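Local atomic coordinates of putative NADPH-dependent oxidoreductase (Desulfitobacterium hafniense DCB-2, PDB entry 3DB2), a protein that probably catalyses NADPH-dependent oxidation or reduction of a substrate not yet identified, as a two-domain member of the GFO/IDH/MocA family with a Rossmann-fold nucleotide-binding domain. Residues C[132-146]-C[243-255]. Sequence-based numbering, arbitrary orientation.
Sequences LRKMKEMIDTKEIGE and INVYGTKANLFYQ
In the C-terminal domain of this GFO/IDH/MocA-type oxidoreductase, helix 132-140 lies on a beta hairpin of the large mixed sheet, its axis 11.1 Å from strand 243-247 and nearly parallel to it. Selenomethionine Met-135 lies across the hairpin and touches both strands: its chain bends at chi3 (76°), which brings CE to Val-245 CG2 (3.6 Å) and against Ile-243 CG2. Its SE lies oblique to the Tyr-254 ring, 4.6 Å from the centroid, a Met-aromatic contact. Leu-132 straddles the hairpin, CD1 on Ile-243 CD1 and CD2 by Tyr-254 CE2, while Leu-252 CD2 meets SE and CE of selenomethionine Met-138. Beyond the helix, a Schellman motif at Lys-142 and a type I turn carry the chain to the hairpin's end. There Ile-144 sets CB beside Ala-250 CB and CD1 on Val-245 CG1 (3.8 Å). Its carbonyl O accepts from Lys-249 N (3.0 Å) and more weakly from Ala-250 N. Gly-145, at positive phi, lies so close to Thr-248 and Lys-249 that a CB would clash. With OG1 between the backbone N and the carbonyl carbon (chi1 52°), the Thr-248 hydroxyl is turned to Glu-146, accepting from Glu-146 N at 3.0 Å and 157°. Replacing Thr-248 by an alanine removes this hydroxyl and would probably leave Glu-146 N without its acceptor from the hairpin turn. Thr-248 N returns a weak bond to Glu-146 O.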
loop_
_atom_site.group_PDB
_atom_site.type_symbol
_atom_site.label_atom_id
_atom_site.label_comp_id
_atom_site.label_asym_id
_atom_site.label_seq_id
_atom_site.Cartn_x
_atom_site.Cartn_y
_atom_site.Cartn_z
ATOM N N LEU C 132 9.169 16.532 0.804
ATOM C CA LEU C 132 8.546 16.274 -0.496
ATOM C C LEU C 132 9.339 16.902 -1.635
ATOM O O LEU C 132 9.498 16.384 -2.771
ATOM C CB LEU C 132 7.106 16.785 -0.430
ATOM C CG LEU C 132 6.035 15.774 -0.059
ATOM C CD1 LEU C 132 5.943 14.658 -1.098
ATOM C CD2 LEU C 132 6.311 15.213 1.340
ATOM N N ARG C 133 9.902 18.078 -1.344
ATOM C CA ARG C 133 10.811 18.759 -2.272
ATOM C C ARG C 133 12.047 17.900 -2.586
ATOM O O ARG C 133 12.493 17.843 -3.733
ATOM C CB ARG C 133 11.237 20.125 -1.756
ATOM C CG ARG C 133 10.154 21.168 -1.608
ATOM C CD ARG C 133 9.351 21.360 -2.881
ATOM N NE ARG C 133 8.492 22.521 -2.905
ATOM C CZ ARG C 133 7.464 22.820 -3.680
ATOM N NH1 ARG C 133 7.025 22.027 -4.637
ATOM N NH2 ARG C 133 6.818 23.976 -3.515
ATOM N N LYS C 134 12.585 17.228 -1.585
ATOM C CA LYS C 134 13.783 16.419 -1.774
ATOM C C LYS C 134 13.405 15.186 -2.573
ATOM O O LYS C 134 14.084 14.763 -3.526
ATOM C CB LYS C 134 14.385 16.113 -0.402
ATOM C CG LYS C 134 15.583 15.183 -0.422
ATOM C CD LYS C 134 16.747 15.918 -1.075
ATOM C CE LYS C 134 17.811 14.934 -1.525
ATOM N NZ LYS C 134 19.106 15.288 -0.876
HETATM N N MSE C 135 12.276 14.571 -2.200
HETATM C CA MSE C 135 11.818 13.382 -2.934
HETATM C C MSE C 135 11.604 13.692 -4.406
HETATM O O MSE C 135 11.897 12.885 -5.299
HETATM C CB MSE C 135 10.561 12.785 -2.281
HETATM C CG MSE C 135 10.849 12.186 -0.902
HETATM SE SE MSE C 135 9.153 11.859 0.059
HETATM C CE MSE C 135 8.715 10.282 -0.970
ATOM N N LYS C 136 11.106 14.862 -4.723
ATOM C CA LYS C 136 10.852 15.335 -6.064
ATOM C C LYS C 136 12.181 15.452 -6.812
ATOM O O LYS C 136 12.348 14.987 -7.955
ATOM C CB LYS C 136 10.100 16.675 -6.026
ATOM C CG LYS C 136 9.757 17.208 -7.413
ATOM C CD LYS C 136 8.995 16.138 -8.181
ATOM C CE LYS C 136 8.111 16.758 -9.256
ATOM N NZ LYS C 136 7.976 15.830 -10.412
ATOM N N GLU C 137 13.150 16.055 -6.166
ATOM C CA GLU C 137 14.508 16.165 -6.718
ATOM C C GLU C 137 15.063 14.788 -7.060
ATOM O O GLU C 137 15.533 14.574 -8.189
ATOM C CB GLU C 137 15.389 16.856 -5.705
ATOM C CG GLU C 137 16.756 17.377 -6.094
ATOM C CD GLU C 137 17.146 18.452 -5.070
ATOM O OE1 GLU C 137 16.780 19.624 -5.300
ATOM O OE2 GLU C 137 17.776 18.104 -4.048
HETATM N N MSE C 138 14.980 13.867 -6.095
HETATM C CA MSE C 138 15.546 12.529 -6.294
HETATM C C MSE C 138 14.891 11.808 -7.451
HETATM O O MSE C 138 15.534 11.080 -8.221
HETATM C CB MSE C 138 15.500 11.712 -5.009
HETATM C CG MSE C 138 16.419 12.279 -3.935
HETATM SE SE MSE C 138 16.156 11.496 -2.168
HETATM C CE MSE C 138 17.616 10.206 -2.226
ATOM N N ILE C 139 13.582 12.004 -7.620
ATOM C CA ILE C 139 12.863 11.402 -8.736
ATOM C C ILE C 139 13.217 12.110 -10.031
ATOM O O ILE C 139 13.399 11.485 -11.079
ATOM C CB ILE C 139 11.347 11.479 -8.472
ATOM C CG1 ILE C 139 10.908 10.562 -7.314
ATOM C CG2 ILE C 139 10.510 11.223 -9.709
ATOM C CD1 ILE C 139 9.500 10.853 -6.835
ATOM N N ASP C 140 13.307 13.442 -10.037
ATOM C CA ASP C 140 13.439 14.119 -11.319
ATOM C C ASP C 140 14.815 13.915 -11.941
ATOM O O ASP C 140 14.892 13.758 -13.160
ATOM C CB ASP C 140 13.161 15.611 -11.182
ATOM C CG ASP C 140 11.650 15.853 -11.152
ATOM O OD1 ASP C 140 10.878 14.897 -11.397
ATOM O OD2 ASP C 140 11.298 17.020 -10.872
ATOM N N THR C 141 15.840 13.915 -11.110
ATOM C CA THR C 141 17.216 13.694 -11.505
ATOM C C THR C 141 17.436 12.203 -11.751
ATOM O O THR C 141 18.503 11.831 -12.221
ATOM C CB THR C 141 18.234 14.145 -10.458
ATOM O OG1 THR C 141 17.935 13.513 -9.199
ATOM C CG2 THR C 141 18.182 15.617 -10.058
ATOM N N LYS C 142 16.470 11.349 -11.420
ATOM C CA LYS C 142 16.679 9.914 -11.642
ATOM C C LYS C 142 17.712 9.311 -10.700
ATOM O O LYS C 142 18.324 8.259 -10.957
ATOM C CB LYS C 142 17.057 9.602 -13.102
ATOM C CG LYS C 142 16.086 10.163 -14.143
ATOM C CD LYS C 142 14.729 9.512 -14.065
ATOM C CE LYS C 142 13.607 10.234 -14.784
ATOM N NZ LYS C 142 12.718 10.926 -13.790
ATOM N N GLU C 143 17.905 9.946 -9.550
ATOM C CA GLU C 143 18.845 9.491 -8.535
ATOM C C GLU C 143 18.424 8.078 -8.115
ATOM O O GLU C 143 19.231 7.154 -7.929
ATOM C CB GLU C 143 18.962 10.440 -7.341
ATOM C CG GLU C 143 20.042 10.040 -6.344
ATOM C CD GLU C 143 20.074 10.786 -5.027
ATOM O OE1 GLU C 143 19.698 11.973 -4.916
ATOM O OE2 GLU C 143 20.500 10.183 -4.007
ATOM N N ILE C 144 17.116 7.865 -7.985
ATOM C CA ILE C 144 16.618 6.557 -7.581
ATOM C C ILE C 144 16.273 5.657 -8.758
ATOM O O ILE C 144 15.672 4.600 -8.612
ATOM C CB ILE C 144 15.365 6.768 -6.706
ATOM C CG1 ILE C 144 14.160 7.377 -7.419
ATOM C CG2 ILE C 144 15.790 7.590 -5.495
ATOM C CD1 ILE C 144 12.863 7.176 -6.610
ATOM N N GLY C 145 16.645 6.089 -9.952
ATOM C CA GLY C 145 16.350 5.425 -11.201
ATOM C C GLY C 145 14.929 5.836 -11.582
ATOM O O GLY C 145 14.564 6.952 -11.172
ATOM N N GLU C 146 14.231 4.957 -12.275
ATOM C CA GLU C 146 12.867 5.213 -12.716
ATOM C C GLU C 146 11.837 4.662 -11.722
ATOM O O GLU C 146 11.951 3.559 -11.244
ATOM C CB GLU C 146 12.529 4.585 -14.051
ATOM C CG GLU C 146 13.355 5.163 -15.207
ATOM C CD GLU C 146 12.889 6.544 -15.628
ATOM O OE1 GLU C 146 11.719 6.898 -15.362
ATOM O OE2 GLU C 146 13.681 7.302 -16.232
ATOM N N ILE C 243 4.720 7.692 2.628
ATOM C CA ILE C 243 4.876 7.617 1.193
ATOM C C ILE C 243 6.084 6.693 0.921
ATOM O O ILE C 243 7.169 6.915 1.479
ATOM C CB ILE C 243 5.128 8.989 0.549
ATOM C CG1 ILE C 243 4.112 10.057 0.965
ATOM C CG2 ILE C 243 5.202 8.918 -0.979
ATOM C CD1 ILE C 243 4.232 11.378 0.250
ATOM N N ASN C 244 5.851 5.682 0.113
ATOM C CA ASN C 244 6.895 4.741 -0.283
ATOM C C ASN C 244 6.966 4.893 -1.812
ATOM O O ASN C 244 5.962 4.799 -2.507
ATOM C CB ASN C 244 6.612 3.289 0.048
ATOM C CG ASN C 244 6.369 3.059 1.533
ATOM O OD1 ASN C 244 7.041 3.653 2.347
ATOM N ND2 ASN C 244 5.428 2.215 1.873
ATOM N N VAL C 245 8.150 5.128 -2.305
ATOM C CA VAL C 245 8.443 5.257 -3.718
ATOM C C VAL C 245 9.430 4.138 -4.114
ATOM O O VAL C 245 10.471 4.019 -3.475
ATOM C CB VAL C 245 9.088 6.609 -4.021
ATOM C CG1 VAL C 245 9.291 6.796 -5.504
ATOM C CG2 VAL C 245 8.226 7.735 -3.445
ATOM N N TYR C 246 9.062 3.393 -5.129
ATOM C CA TYR C 246 9.850 2.274 -5.622
ATOM C C TYR C 246 10.499 2.689 -6.947
ATOM O O TYR C 246 9.751 3.010 -7.881
ATOM C CB TYR C 246 8.938 1.060 -5.817
ATOM C CG TYR C 246 8.317 0.675 -4.478
ATOM C CD1 TYR C 246 9.054 -0.034 -3.543
ATOM C CD2 TYR C 246 7.013 1.025 -4.137
ATOM C CE1 TYR C 246 8.503 -0.386 -2.325
ATOM C CE2 TYR C 246 6.483 0.653 -2.911
ATOM C CZ TYR C 246 7.213 -0.049 -1.990
ATOM O OH TYR C 246 6.702 -0.427 -0.739
ATOM N N GLY C 247 11.818 2.646 -6.968
ATOM C CA GLY C 247 12.641 3.068 -8.089
ATOM C C GLY C 247 13.521 1.928 -8.555
ATOM O O GLY C 247 13.682 0.960 -7.787
ATOM N N THR C 248 14.024 2.029 -9.805
ATOM C CA THR C 248 14.784 0.879 -10.339
ATOM C C THR C 248 16.165 0.791 -9.716
ATOM O O THR C 248 16.768 -0.291 -9.735
ATOM C CB THR C 248 14.887 0.932 -11.880
ATOM O OG1 THR C 248 15.397 2.241 -12.198
ATOM C CG2 THR C 248 13.536 0.801 -12.577
ATOM N N LYS C 249 16.680 1.882 -9.165
ATOM C CA LYS C 249 17.947 1.930 -8.470
ATOM C C LYS C 249 17.810 2.019 -6.950
ATOM O O LYS C 249 18.722 1.689 -6.207
ATOM C CB LYS C 249 18.777 3.157 -8.857
ATOM C CG LYS C 249 19.141 3.370 -10.309
ATOM C CD LYS C 249 20.254 4.406 -10.432
ATOM C CE LYS C 249 19.804 5.755 -10.925
ATOM N NZ LYS C 249 19.575 5.873 -12.391
ATOM N N ALA C 250 16.651 2.532 -6.480
ATOM C CA ALA C 250 16.524 2.788 -5.044
ATOM C C ALA C 250 15.056 2.987 -4.646
ATOM O O ALA C 250 14.309 3.484 -5.489
ATOM C CB ALA C 250 17.331 4.037 -4.685
ATOM N N ASN C 251 14.730 2.642 -3.408
ATOM C CA ASN C 251 13.387 2.954 -2.889
ATOM C C ASN C 251 13.466 4.042 -1.821
ATOM O O ASN C 251 14.445 4.112 -1.096
ATOM C CB ASN C 251 12.782 1.710 -2.288
ATOM C CG ASN C 251 12.606 0.581 -3.268
ATOM O OD1 ASN C 251 12.358 0.760 -4.439
ATOM N ND2 ASN C 251 12.748 -0.647 -2.758
ATOM N N LEU C 252 12.423 4.853 -1.709
ATOM C CA LEU C 252 12.323 5.826 -0.632
ATOM C C LEU C 252 11.152 5.475 0.293
ATOM O O LEU C 252 10.071 5.135 -0.222
ATOM C CB LEU C 252 12.081 7.205 -1.205
ATOM C CG LEU C 252 13.020 7.719 -2.271
ATOM C CD1 LEU C 252 12.495 9.013 -2.864
ATOM C CD2 LEU C 252 14.413 7.889 -1.675
ATOM N N PHE C 253 11.397 5.614 1.570
ATOM C CA PHE C 253 10.373 5.403 2.605
ATOM C C PHE C 253 10.304 6.638 3.494
ATOM O O PHE C 253 11.232 6.949 4.222
ATOM C CB PHE C 253 10.680 4.191 3.481
ATOM C CG PHE C 253 10.961 2.918 2.711
ATOM C CD1 PHE C 253 9.950 2.313 1.990
ATOM C CD2 PHE C 253 12.237 2.358 2.736
ATOM C CE1 PHE C 253 10.212 1.137 1.297
ATOM C CE2 PHE C 253 12.501 1.188 2.023
ATOM C CZ PHE C 253 11.496 0.614 1.280
ATOM N N TYR C 254 9.187 7.333 3.433
ATOM C CA TYR C 254 8.916 8.548 4.186
ATOM C C TYR C 254 7.775 8.295 5.184
ATOM O O TYR C 254 6.778 7.663 4.814
ATOM C CB TYR C 254 8.524 9.679 3.260
ATOM C CG TYR C 254 8.028 10.972 3.843
ATOM C CD1 TYR C 254 8.899 11.849 4.479
ATOM C CD2 TYR C 254 6.686 11.350 3.755
ATOM C CE1 TYR C 254 8.440 13.034 5.014
ATOM C CE2 TYR C 254 6.242 12.557 4.291
ATOM C CZ TYR C 254 7.123 13.397 4.922
ATOM O OH TYR C 254 6.736 14.609 5.464
ATOM N N GLN C 255 7.967 8.786 6.387
ATOM C CA GLN C 255 7.024 8.796 7.481
ATOM C C GLN C 255 6.930 10.190 8.095
ATOM O O GLN C 255 7.969 10.790 8.343
ATOM C CB GLN C 255 7.434 7.825 8.606
ATOM C CG GLN C 255 7.144 6.366 8.365
ATOM C CD GLN C 255 5.719 5.940 8.648
ATOM O OE1 GLN C 255 4.923 6.679 9.231
ATOM N NE2 GLN C 255 5.339 4.727 8.240
#